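Local atomic coordinates of MHC class I protein (Ginglymostoma cirratum, PDB entry 6LUP), a protein that probably displays short peptides at the cell surface for T-cell recognition, holding them in a groove between two helices above a beta sheet. Residues D28-V33 with V175-V180; E51-E56 with L166-K171; N142-D145 with A149-Q152. One frame throughout, in Å; residues are numbered along the deposited sequence.

Contact 1 of 3, residues D28-V33 with V175-V180; sequences DDQQFV and VELRPV
D28 OD2 and the carbonyl of L177 are joined by one water, which gives a hydrogen to each: 2.7 Å from the water to D28 OD2 and 2.8 Å from the water to L177 O. The same carboxylate oxygen is also hydrogen-bonded to H3 ND1, while D28 OD1 is taken by the backbone N of S4, so two groups grip OD2 and the acid's rotation is well defined. The L177 carbonyl belongs to a type I turn running from V175 to R178 and closed by the backbone bond from R178 N to V175 O.

Beside the water bridge, Q30 makes the direct contact. Its CG stands anti to the backbone N (chi1 170°) and the chain stays extended beyond it, which carries the amide from the start of strand 30-36 across to the turn. There the side chains of Q30 and L177 cross at about a right angle, L177 CD2 packing 3.8 Å from Q30 CD and 4.1 Å from Q30 CB. L177 also touches V27 of strand 21-27.

With a water proton and the S4 N-H directed at it, and H3 ND1 as a further hydrogen-bond partner, D28 is probably ionised, and the water lets this acid hold the backbone of the loop between helix 148-172 and strand 183-189 without touching it.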
ATOM      1  N   ASP A  28       3.206   0.989  11.030  1.00 35.06           N
ATOM      2  CA  ASP A  28       3.342   2.247  10.294  1.00 35.62           C
ATOM      3  C   ASP A  28       3.224   1.962   8.795  1.00 35.62           C
ATOM      4  O   ASP A  28       2.240   1.358   8.361  1.00 35.47           O
ATOM      5  CB  ASP A  28       4.661   2.960  10.638  1.00 36.43           C
ATOM      6  CG  ASP A  28       4.735   3.395  12.099  1.00 37.50           C
ATOM      7  OD1 ASP A  28       3.716   3.899  12.627  1.00 38.06           O
ATOM      8  OD2 ASP A  28       5.810   3.242  12.720  1.00 37.88           O
ATOM      9  N   ASP A  29       4.224   2.362   8.013  1.00 35.82           N
ATOM     10  CA  ASP A  29       4.212   2.124   6.569  1.00 35.72           C
ATOM     11  C   ASP A  29       4.936   0.849   6.148  1.00 35.61           C
ATOM     12  O   ASP A  29       5.041   0.560   4.957  1.00 36.23           O
ATOM     13  CB  ASP A  29       4.837   3.305   5.827  1.00 36.50           C
ATOM     14  CG  ASP A  29       3.869   4.441   5.606  1.00 36.97           C
ATOM     15  OD1 ASP A  29       2.701   4.357   6.047  1.00 37.02           O
ATOM     16  OD2 ASP A  29       4.292   5.430   4.979  1.00 37.79           O
ATOM     17  N   GLN A  30       5.446   0.094   7.109  1.00 35.37           N
ATOM     18  CA  GLN A  30       6.267  -1.069   6.792  1.00 35.37           C
ATOM     19  C   GLN A  30       5.483  -2.375   6.923  1.00 34.98           C
ATOM     20  O   GLN A  30       4.956  -2.691   7.998  1.00 34.78           O
ATOM     21  CB  GLN A  30       7.514  -1.080   7.683  1.00 35.68           C
ATOM     22  CG  GLN A  30       8.343  -2.354   7.622  1.00 36.08           C
ATOM     23  CD  GLN A  30       9.592  -2.260   8.475  1.00 36.80           C
ATOM     24  OE1 GLN A  30      10.463  -1.430   8.227  1.00 37.27           O
ATOM     25  NE2 GLN A  30       9.687  -3.116   9.482  1.00 36.87           N
ATOM     26  N   GLN A  31       5.401  -3.128   5.825  1.00 34.53           N
ATOM     27  CA  GLN A  31       4.780  -4.445   5.866  1.00 34.35           C
ATOM     28  C   GLN A  31       5.681  -5.407   6.623  1.00 34.44           C
ATOM     29  O   GLN A  31       6.886  -5.457   6.374  1.00 35.23           O
ATOM     30  CB  GLN A  31       4.514  -4.983   4.463  1.00 34.48           C
ATOM     31  CG  GLN A  31       3.465  -6.084   4.452  1.00 34.65           C
ATOM     32  CD  GLN A  31       3.534  -6.969   3.226  1.00 35.52           C
ATOM     33  OE1 GLN A  31       3.762  -6.497   2.118  1.00 36.19           O
ATOM     34  NE2 GLN A  31       3.319  -8.268   3.420  1.00 35.79           N
ATOM     35  N   PHE A  32       5.107  -6.169   7.547  1.00 33.96           N
ATOM     36  CA  PHE A  32       5.915  -7.073   8.370  1.00 34.08           C
ATOM     37  C   PHE A  32       5.454  -8.529   8.345  1.00 33.90           C
ATOM     38  O   PHE A  32       6.242  -9.427   8.612  1.00 34.44           O
ATOM     39  CB  PHE A  32       6.069  -6.536   9.804  1.00 34.01           C
ATOM     40  CG  PHE A  32       4.853  -6.719  10.674  1.00 33.68           C
ATOM     41  CD1 PHE A  32       3.707  -5.955  10.473  1.00 33.10           C
ATOM     42  CD2 PHE A  32       4.870  -7.634  11.729  1.00 33.86           C
ATOM     43  CE1 PHE A  32       2.589  -6.122  11.281  1.00 32.96           C
ATOM     44  CE2 PHE A  32       3.757  -7.799  12.547  1.00 33.47           C
ATOM     45  CZ  PHE A  32       2.614  -7.043  12.321  1.00 33.07           C
ATOM     46  N   VAL A  33       4.184  -8.756   8.020  1.00 33.50           N
ATOM     47  CA  VAL A  33       3.647 -10.115   7.895  1.00 33.42           C
ATOM     48  C   VAL A  33       2.784 -10.275   6.641  1.00 33.89           C
ATOM     49  O   VAL A  33       2.314  -9.292   6.055  1.00 34.05           O
ATOM     50  CB  VAL A  33       2.867 -10.592   9.154  1.00 32.92           C
ATOM     51  CG1 VAL A  33       3.812 -10.830  10.325  1.00 33.04           C
ATOM     52  CG2 VAL A  33       1.754  -9.620   9.540  1.00 32.32           C
ATOM     53  N   VAL A 175      15.091   0.039  15.276  1.00 49.40           N
ATOM     54  CA  VAL A 175      15.968   0.662  14.279  1.00 50.34           C
ATOM     55  C   VAL A 175      15.404   0.494  12.870  1.00 48.88           C
ATOM     56  O   VAL A 175      15.460   1.417  12.051  1.00 48.69           O
ATOM     57  CB  VAL A 175      17.442   0.184  14.380  1.00 52.01           C
ATOM     58  CG1 VAL A 175      17.575  -1.301  14.082  1.00 52.53           C
ATOM     59  CG2 VAL A 175      18.327   0.981  13.438  1.00 53.14           C
ATOM     60  N   GLU A 176      14.831  -0.677  12.615  1.00 47.84           N
ATOM     61  CA  GLU A 176      14.238  -0.999  11.325  1.00 46.45           C
ATOM     62  C   GLU A 176      13.036  -0.108  11.017  1.00 45.12           C
ATOM     63  O   GLU A 176      12.696   0.095   9.855  1.00 43.98           O
ATOM     64  CB  GLU A 176      13.825  -2.472  11.277  1.00 46.42           C
ATOM     65  CG  GLU A 176      14.978  -3.467  11.359  1.00 48.11           C
ATOM     66  CD  GLU A 176      15.485  -3.711  12.779  1.00 49.34           C
ATOM     67  OE1 GLU A 176      16.541  -4.364  12.923  1.00 50.94           O
ATOM     68  OE2 GLU A 176      14.844  -3.250  13.753  1.00 49.41           O
ATOM     69  N   LEU A 177      12.406   0.426  12.059  1.00 44.50           N
ATOM     70  CA  LEU A 177      11.213   1.257  11.895  1.00 43.58           C
ATOM     71  C   LEU A 177      11.482   2.762  11.923  1.00 44.27           C
ATOM     72  O   LEU A 177      10.551   3.564  11.858  1.00 43.55           O
ATOM     73  CB  LEU A 177      10.155   0.877  12.932  1.00 42.69           C
ATOM     74  CG  LEU A 177       9.493  -0.485  12.697  1.00 41.59           C
ATOM     75  CD1 LEU A 177       8.913  -1.028  13.994  1.00 41.38           C
ATOM     76  CD2 LEU A 177       8.442  -0.405  11.596  1.00 40.37           C
ATOM     77  N   ARG A 178      12.754   3.140  12.008  1.00 45.87           N
ATOM     78  CA  ARG A 178      13.133   4.549  12.010  1.00 47.20           C
ATOM     79  C   ARG A 178      12.886   5.182  10.640  1.00 46.98           C
ATOM     80  O   ARG A 178      13.008   4.510   9.611  1.00 46.52           O
ATOM     81  CB  ARG A 178      14.598   4.722  12.423  1.00 48.80           C
ATOM     82  CG  ARG A 178      14.854   4.434  13.891  1.00 50.31           C
ATOM     83  CD  ARG A 178      16.002   5.270  14.428  1.00 52.42           C
ATOM     84  NE  ARG A 178      17.279   4.557  14.460  1.00 53.58           N
ATOM     85  CZ  ARG A 178      17.861   4.098  15.567  1.00 54.58           C
ATOM     86  NH1 ARG A 178      17.287   4.261  16.753  1.00 54.94           N
ATOM     87  NH2 ARG A 178      19.029   3.476  15.486  1.00 55.43           N
ATOM     88  N   PRO A 179      12.517   6.475  10.617  1.00 47.10           N
ATOM     89  CA  PRO A 179      12.448   7.143   9.322  1.00 46.99           C
ATOM     90  C   PRO A 179      13.826   7.204   8.666  1.00 47.52           C
ATOM     91  O   PRO A 179      14.835   7.363   9.361  1.00 47.99           O
ATOM     92  CB  PRO A 179      11.949   8.551   9.671  1.00 46.99           C
ATOM     93  CG  PRO A 179      12.290   8.735  11.111  1.00 48.02           C
ATOM     94  CD  PRO A 179      12.144   7.375  11.724  1.00 47.83           C
ATOM     95  N   VAL A 180      13.862   7.031   7.349  1.00 47.38           N
ATOM     96  CA  VAL A 180      15.082   7.239   6.570  1.00 48.81           C
ATOM     97  C   VAL A 180      14.875   8.398   5.596  1.00 49.29           C
ATOM     98  O   VAL A 180      13.864   8.456   4.885  1.00 48.22           O
ATOM     99  CB  VAL A 180      15.590   5.955   5.858  1.00 48.76           C
ATOM    100  CG1 VAL A 180      14.458   5.206   5.172  1.00 48.02           C
ATOM    101  CG2 VAL A 180      16.702   6.280   4.865  1.00 49.05           C
TER
HETATM  102  O   HOH W   1       7.895   3.258  11.036  1.00 26.13           O

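Contact 2 of 3, residues E51-E56 with L166-K171; sequences ESEGPE and LQKYLK
The Y169 ring has the carboxylate of E53 at its edge, near the ring plane, with E53 OE2 4.2 Å from Y169 CE1. The flat carboxylate is itself approached from its rim: K168 NZ comes in on the syn side of OE2, only 15° out of the carboxylate plane. This is a salt bridge, with K168 NZ 2.7 Å from E53 OE2; E53 OE1 lies further off, 3.2 Å from the same nitrogen, so the ammonium sits unevenly between the two oxygens.

The two charged side chains come from opposite directions. K168 is stretched out from its helix, with CG anti to the backbone N (chi1 -174°) and every later torsion likewise extended, and its last methylene, K168 CE, also lies close to the acid, 3.3 Å from E53 OE2. E53 instead is folded at chi2 (-58°), which turns its carboxylate toward both K168 and the tyrosine edge. Its backbone leaves helical geometry just after helix 47-52, and its carbonyl accepts a hydrogen bond from W58 NE1.

E53 is buried, so its charge probably depends heavily on the lysine. At the far end of the tyrosine, Y169 OH is hydrogen-bonded to Y57 OH and to the backbone of the bound peptide. Y169 thus meets the peptide backbone, Y57 of the facing helix backs its hydroxyl, and a salt bridge links the two sides next to them: this is consistent with the A pocket of class I molecules, where the peptide's N terminus is held.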
ATOM      1  N   GLU A  51      13.153 -12.590  13.820  1.00 45.33           N
ATOM      2  CA  GLU A  51      14.099 -12.812  14.911  1.00 46.80           C
ATOM      3  C   GLU A  51      13.432 -12.801  16.278  1.00 46.19           C
ATOM      4  O   GLU A  51      13.810 -13.576  17.158  1.00 47.27           O
ATOM      5  CB  GLU A  51      15.180 -11.731  14.898  1.00 48.70           C
ATOM      6  CG  GLU A  51      16.273 -11.929  13.863  1.00 51.36           C
ATOM      7  CD  GLU A  51      17.125 -10.684  13.656  1.00 53.45           C
ATOM      8  OE1 GLU A  51      18.236 -10.801  13.085  1.00 55.24           O
ATOM      9  OE2 GLU A  51      16.688  -9.580  14.059  1.00 53.50           O
ATOM     10  N   SER A  52      12.448 -11.924  16.452  1.00 44.57           N
ATOM     11  CA  SER A  52      11.926 -11.614  17.783  1.00 43.95           C
ATOM     12  C   SER A  52      10.669 -12.380  18.171  1.00 42.95           C
ATOM     13  O   SER A  52      10.229 -12.301  19.317  1.00 43.43           O
ATOM     14  CB  SER A  52      11.688 -10.105  17.936  1.00 43.82           C
ATOM     15  OG  SER A  52      10.702  -9.637  17.030  1.00 42.49           O
ATOM     16  N   GLU A  53      10.088 -13.117  17.230  1.00 41.72           N
ATOM     17  CA  GLU A  53       8.885 -13.880  17.529  1.00 40.39           C
ATOM     18  C   GLU A  53       9.106 -15.376  17.403  1.00 40.58           C
ATOM     19  O   GLU A  53       9.465 -15.877  16.335  1.00 40.67           O
ATOM     20  CB  GLU A  53       7.703 -13.418  16.671  1.00 39.64           C
ATOM     21  CG  GLU A  53       7.182 -12.027  17.013  1.00 39.34           C
ATOM     22  CD  GLU A  53       6.727 -11.883  18.459  1.00 40.05           C
ATOM     23  OE1 GLU A  53       6.578 -12.905  19.172  1.00 40.32           O
ATOM     24  OE2 GLU A  53       6.509 -10.732  18.894  1.00 40.12           O
ATOM     25  N   GLY A  54       8.882 -16.075  18.514  1.00 40.63           N
ATOM     26  CA  GLY A  54       9.093 -17.513  18.596  1.00 40.33           C
ATOM     27  C   GLY A  54       7.994 -18.318  17.927  1.00 39.39           C
ATOM     28  O   GLY A  54       7.042 -17.750  17.384  1.00 38.27           O
ATOM     29  N   PRO A  55       8.124 -19.654  17.963  1.00 39.69           N
ATOM     30  CA  PRO A  55       7.176 -20.595  17.363  1.00 39.17           C
ATOM     31  C   PRO A  55       5.707 -20.305  17.695  1.00 38.09           C
ATOM     32  O   PRO A  55       4.862 -20.354  16.800  1.00 37.41           O
ATOM     33  CB  PRO A  55       7.608 -21.937  17.958  1.00 39.81           C
ATOM     34  CG  PRO A  55       9.075 -21.783  18.140  1.00 40.84           C
ATOM     35  CD  PRO A  55       9.291 -20.347  18.537  1.00 40.73           C
ATOM     36  N   GLU A  56       5.419 -19.991  18.956  1.00 37.92           N
ATOM     37  CA  GLU A  56       4.044 -19.780  19.412  1.00 37.41           C
ATOM     38  C   GLU A  56       3.352 -18.624  18.702  1.00 36.07           C
ATOM     39  O   GLU A  56       2.163 -18.706  18.375  1.00 35.38           O
ATOM     40  CB  GLU A  56       3.993 -19.592  20.930  1.00 38.72           C
ATOM     41  CG  GLU A  56       4.038 -20.913  21.682  1.00 41.00           C
ATOM     42  CD  GLU A  56       3.915 -20.757  23.190  1.00 42.70           C
ATOM     43  OE1 GLU A  56       3.365 -19.717  23.643  1.00 43.06           O
ATOM     44  OE2 GLU A  56       4.361 -21.683  23.918  1.00 43.17           O
ATOM     45  N   LEU A 166       1.622  -3.445  19.269  1.00 36.83           N
ATOM     46  CA  LEU A 166       2.256  -2.356  18.527  1.00 37.10           C
ATOM     47  C   LEU A 166       3.456  -1.830  19.313  1.00 38.31           C
ATOM     48  O   LEU A 166       4.526  -1.615  18.746  1.00 38.43           O
ATOM     49  CB  LEU A 166       1.267  -1.227  18.206  1.00 36.74           C
ATOM     50  CG  LEU A 166       1.844   0.029  17.526  1.00 37.13           C
ATOM     51  CD1 LEU A 166       2.536  -0.278  16.202  1.00 36.40           C
ATOM     52  CD2 LEU A 166       0.777   1.098  17.329  1.00 37.28           C
ATOM     53  N   GLN A 167       3.280  -1.663  20.622  1.00 39.46           N
ATOM     54  CA  GLN A 167       4.355  -1.200  21.498  1.00 41.03           C
ATOM     55  C   GLN A 167       5.531  -2.172  21.567  1.00 40.95           C
ATOM     56  O   GLN A 167       6.685  -1.751  21.669  1.00 41.55           O
ATOM     57  CB  GLN A 167       3.814  -0.890  22.894  1.00 42.28           C
ATOM     58  CG  GLN A 167       3.270   0.526  22.998  1.00 43.92           C
ATOM     59  CD  GLN A 167       2.383   0.742  24.205  1.00 45.60           C
ATOM     60  OE1 GLN A 167       2.059  -0.197  24.935  1.00 46.43           O
ATOM     61  NE2 GLN A 167       1.978   1.989  24.419  1.00 46.65           N
ATOM     62  N   LYS A 168       5.227  -3.464  21.491  1.00 40.20           N
ATOM     63  CA  LYS A 168       6.253  -4.493  21.465  1.00 40.21           C
ATOM     64  C   LYS A 168       7.000  -4.440  20.139  1.00 39.87           C
ATOM     65  O   LYS A 168       8.228  -4.497  20.109  1.00 40.81           O
ATOM     66  CB  LYS A 168       5.633  -5.875  21.675  1.00 39.77           C
ATOM     67  CG  LYS A 168       6.651  -6.998  21.795  1.00 40.25           C
ATOM     68  CD  LYS A 168       6.007  -8.357  21.596  1.00 39.64           C
ATOM     69  CE  LYS A 168       7.000  -9.466  21.887  1.00 40.38           C
ATOM     70  NZ  LYS A 168       6.406 -10.800  21.623  1.00 40.04           N
ATOM     71  N   TYR A 169       6.246  -4.319  19.049  1.00 38.92           N
ATOM     72  CA  TYR A 169       6.825  -4.216  17.712  1.00 38.49           C
ATOM     73  C   TYR A 169       7.757  -3.017  17.584  1.00 39.36           C
ATOM     74  O   TYR A 169       8.845  -3.133  17.022  1.00 39.68           O
ATOM     75  CB  TYR A 169       5.729  -4.142  16.645  1.00 37.08           C
ATOM     76  CG  TYR A 169       4.868  -5.385  16.524  1.00 35.83           C
ATOM     77  CD1 TYR A 169       5.382  -6.654  16.795  1.00 35.68           C
ATOM     78  CD2 TYR A 169       3.542  -5.290  16.102  1.00 34.88           C
ATOM     79  CE1 TYR A 169       4.594  -7.787  16.674  1.00 34.98           C
ATOM     80  CE2 TYR A 169       2.746  -6.417  15.972  1.00 34.13           C
ATOM     81  CZ  TYR A 169       3.274  -7.660  16.258  1.00 34.25           C
ATOM     82  OH  TYR A 169       2.482  -8.778  16.128  1.00 33.48           O
ATOM     83  N   LEU A 170       7.331  -1.874  18.117  1.00 40.13           N
ATOM     84  CA  LEU A 170       8.145  -0.656  18.098  1.00 41.52           C
ATOM     85  C   LEU A 170       9.469  -0.809  18.846  1.00 43.36           C
ATOM     86  O   LEU A 170      10.476  -0.229  18.449  1.00 44.53           O
ATOM     87  CB  LEU A 170       7.356   0.540  18.638  1.00 41.34           C
ATOM     88  CG  LEU A 170       6.222   1.060  17.747  1.00 40.34           C
ATOM     89  CD1 LEU A 170       5.295   1.966  18.539  1.00 40.99           C
ATOM     90  CD2 LEU A 170       6.744   1.781  16.514  1.00 40.29           C
ATOM     91  N   LYS A 171       9.470  -1.592  19.922  1.00 44.58           N
ATOM     92  CA  LYS A 171      10.709  -1.911  20.622  1.00 46.29           C
ATOM     93  C   LYS A 171      11.568  -2.880  19.802  1.00 45.96           C
ATOM     94  O   LYS A 171      12.737  -2.603  19.540  1.00 46.89           O
ATOM     95  CB  LYS A 171      10.411  -2.469  22.018  1.00 48.11           C
ATOM     96  CG  LYS A 171      11.609  -3.076  22.736  1.00 51.06           C
ATOM     97  CD  LYS A 171      11.152  -4.116  23.755  1.00 53.13           C
ATOM     98  CE  LYS A 171      12.241  -5.141  24.052  1.00 54.77           C
ATOM     99  NZ  LYS A 171      11.685  -6.359  24.711  1.00 54.71           N
TER

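Contact 3 of 3, residues N142-D145 with A149-Q152; sequences NKWD and AFNQ
This is an aromatic and polar packing of two successive helices, 135-146 and 148-172, across the short break between them in the wall of the peptide groove. W144 and F150 form the apolar half, an edge-to-face pair: the edge of F150 is directed at the indole face, the six-membered ring centroids 5.0 Å apart and the planes at 60°. One atom does the touching, F150 CE2, lying over one indole face near its rim, 3.7 Å from both W144 CD2 and W144 CE3. F150 reaches it with CG anti to its own backbone N (chi1 179°).

The polar half lies next to it. N151 ND2 gives a hydrogen bond to W144 O, 2.9 Å long and arriving in the carbonyl plane, but bent, with an N-H...O angle of 133°. Accompanying this bent bond is a close pair of acceptors, N151 OD1 and W144 O, 3.1 Å apart; N151 OD1 accepts a hydrogen bond from W130 NE1.

The amide of N151 is therefore used at both ends, tying a helix carbonyl to W130 of strand 129-131, whose ring also packs edge-to-face with W144. With F150, W130 and H113 around it, the indole keeps its NE1 on the backbone of the bound peptide, to which K143 NZ adds a salt bridge, so this packing probably helps fix a ligand-binding donor.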
ATOM      1  N   ASN A 142     -27.998  -5.705  12.422  1.00 69.15           N
ATOM      2  CA  ASN A 142     -28.944  -6.088  13.461  1.00 70.57           C
ATOM      3  C   ASN A 142     -28.454  -7.273  14.284  1.00 69.14           C
ATOM      4  O   ASN A 142     -28.689  -7.329  15.493  1.00 70.03           O
ATOM      5  CB  ASN A 142     -30.328  -6.364  12.867  1.00 72.80           C
ATOM      6  CG  ASN A 142     -31.021  -5.102  12.371  1.00 74.63           C
ATOM      7  OD1 ASN A 142     -32.054  -5.179  11.708  1.00 76.50           O
ATOM      8  ND2 ASN A 142     -30.460  -3.937  12.694  1.00 73.92           N
ATOM      9  N   LYS A 143     -27.768  -8.207  13.629  1.00 67.15           N
ATOM     10  CA  LYS A 143     -27.165  -9.349  14.313  1.00 64.99           C
ATOM     11  C   LYS A 143     -25.967  -8.914  15.154  1.00 62.81           C
ATOM     12  O   LYS A 143     -25.828  -9.321  16.309  1.00 62.20           O
ATOM     13  CB  LYS A 143     -26.733 -10.418  13.309  1.00 65.19           C
ATOM     14  CG  LYS A 143     -27.888 -11.137  12.632  1.00 67.80           C
ATOM     15  CD  LYS A 143     -27.428 -11.936  11.422  1.00 68.47           C
ATOM     16  CE  LYS A 143     -26.841 -13.278  11.824  1.00 68.54           C
ATOM     17  NZ  LYS A 143     -26.589 -14.129  10.628  1.00 70.19           N
ATOM     18  N   TRP A 144     -25.119  -8.073  14.568  1.00 60.99           N
ATOM     19  CA  TRP A 144     -23.857  -7.673  15.187  1.00 58.72           C
ATOM     20  C   TRP A 144     -24.022  -6.684  16.336  1.00 59.73           C
ATOM     21  O   TRP A 144     -23.207  -6.670  17.257  1.00 58.81           O
ATOM     22  CB  TRP A 144     -22.897  -7.132  14.128  1.00 57.01           C
ATOM     23  CG  TRP A 144     -22.251  -8.213  13.296  1.00 55.24           C
ATOM     24  CD1 TRP A 144     -22.644  -9.518  13.189  1.00 54.92           C
ATOM     25  CD2 TRP A 144     -21.114  -8.068  12.440  1.00 53.93           C
ATOM     26  NE1 TRP A 144     -21.815 -10.197  12.331  1.00 53.69           N
ATOM     27  CE2 TRP A 144     -20.867  -9.331  11.856  1.00 53.48           C
ATOM     28  CE3 TRP A 144     -20.276  -6.995  12.111  1.00 53.28           C
ATOM     29  CZ2 TRP A 144     -19.815  -9.552  10.962  1.00 52.63           C
ATOM     30  CZ3 TRP A 144     -19.233  -7.213  11.221  1.00 52.26           C
ATOM     31  CH2 TRP A 144     -19.013  -8.482  10.657  1.00 52.12           C
ATOM     32  N   ASP A 145     -25.068  -5.863  16.285  1.00 62.22           N
ATOM     33  CA  ASP A 145     -25.368  -4.931  17.377  1.00 64.09           C
ATOM     34  C   ASP A 145     -25.823  -5.670  18.632  1.00 64.76           C
ATOM     35  O   ASP A 145     -25.538  -5.238  19.751  1.00 64.65           O
ATOM     36  CB  ASP A 145     -26.426  -3.904  16.955  1.00 66.13           C
ATOM     37  CG  ASP A 145     -25.877  -2.842  16.010  1.00 66.64           C
ATOM     38  OD1 ASP A 145     -24.664  -2.538  16.059  1.00 65.30           O
ATOM     39  OD2 ASP A 145     -26.675  -2.299  15.218  1.00 68.64           O
ATOM     40  N   ALA A 149     -20.545 -10.075  23.211  1.00 51.25           N
ATOM     41  CA  ALA A 149     -19.214 -10.680  23.309  1.00 48.61           C
ATOM     42  C   ALA A 149     -18.350 -10.374  22.086  1.00 46.72           C
ATOM     43  O   ALA A 149     -17.157 -10.106  22.220  1.00 45.62           O
ATOM     44  CB  ALA A 149     -19.315 -12.180  23.540  1.00 47.61           C
ATOM     45  N   PHE A 150     -18.958 -10.403  20.904  1.00 45.85           N
ATOM     46  CA  PHE A 150     -18.274  -9.999  19.682  1.00 44.58           C
ATOM     47  C   PHE A 150     -17.841  -8.537  19.776  1.00 44.52           C
ATOM     48  O   PHE A 150     -16.665  -8.221  19.569  1.00 43.47           O
ATOM     49  CB  PHE A 150     -19.174 -10.231  18.464  1.00 45.06           C
ATOM     50  CG  PHE A 150     -18.566  -9.809  17.151  1.00 44.75           C
ATOM     51  CD1 PHE A 150     -17.387 -10.394  16.681  1.00 44.02           C
ATOM     52  CD2 PHE A 150     -19.190  -8.849  16.362  1.00 45.36           C
ATOM     53  CE1 PHE A 150     -16.835 -10.011  15.463  1.00 43.58           C
ATOM     54  CE2 PHE A 150     -18.647  -8.465  15.142  1.00 45.08           C
ATOM     55  CZ  PHE A 150     -17.468  -9.045  14.692  1.00 44.16           C
ATOM     56  N   ASN A 151     -18.790  -7.667  20.119  1.00 45.11           N
ATOM     57  CA  ASN A 151     -18.566  -6.219  20.176  1.00 45.47           C
ATOM     58  C   ASN A 151     -17.503  -5.796  21.181  1.00 45.07           C
ATOM     59  O   ASN A 151     -16.569  -5.069  20.833  1.00 44.30           O
ATOM     60  CB  ASN A 151     -19.875  -5.475  20.465  1.00 46.91           C
ATOM     61  CG  ASN A 151     -20.832  -5.487  19.288  1.00 47.46           C
ATOM     62  OD1 ASN A 151     -20.426  -5.641  18.136  1.00 47.14           O
ATOM     63  ND2 ASN A 151     -22.117  -5.325  19.573  1.00 48.89           N
ATOM     64  N   GLN A 152     -17.647  -6.254  22.420  1.00 45.47           N
ATOM     65  CA  GLN A 152     -16.696  -5.929  23.475  1.00 45.48           C
ATOM     66  C   GLN A 152     -15.328  -6.536  23.187  1.00 43.45           C
ATOM     67  O   GLN A 152     -14.298  -5.918  23.464  1.00 43.03           O
ATOM     68  CB  GLN A 152     -17.221  -6.372  24.844  1.00 47.16           C
ATOM     69  CG  GLN A 152     -18.295  -5.458  25.417  1.00 49.78           C
ATOM     70  CD  GLN A 152     -17.843  -4.007  25.526  1.00 51.48           C
ATOM     71  OE1 GLN A 152     -16.859  -3.693  26.203  1.00 52.33           O
ATOM     72  NE2 GLN A 152     -18.569  -3.113  24.859  1.00 52.41           N
TER

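Contacts 1 and 2 adjoin, their centres 13 Å apart, and share packing: F32 CZ lies 3.7 Å from Y169 CE2, and L177 CD1 lies 3.7 Å from Y169 O. The floor strand and the loop leading to the immunoglobulin domain thus press on the same tyrosine that meets the bound peptide. Contact 3 stands apart, its nearest atoms about 17 Å from contact 2 and about 20 Å from contact 1. Even so, contacts 2 and 3 both use helix 148-172, one toward its C-terminal end and one near its start. Through Y169 in contact 2 and K143 and W144 in contact 3, the peptide backbone is gripped at two separate places along the groove.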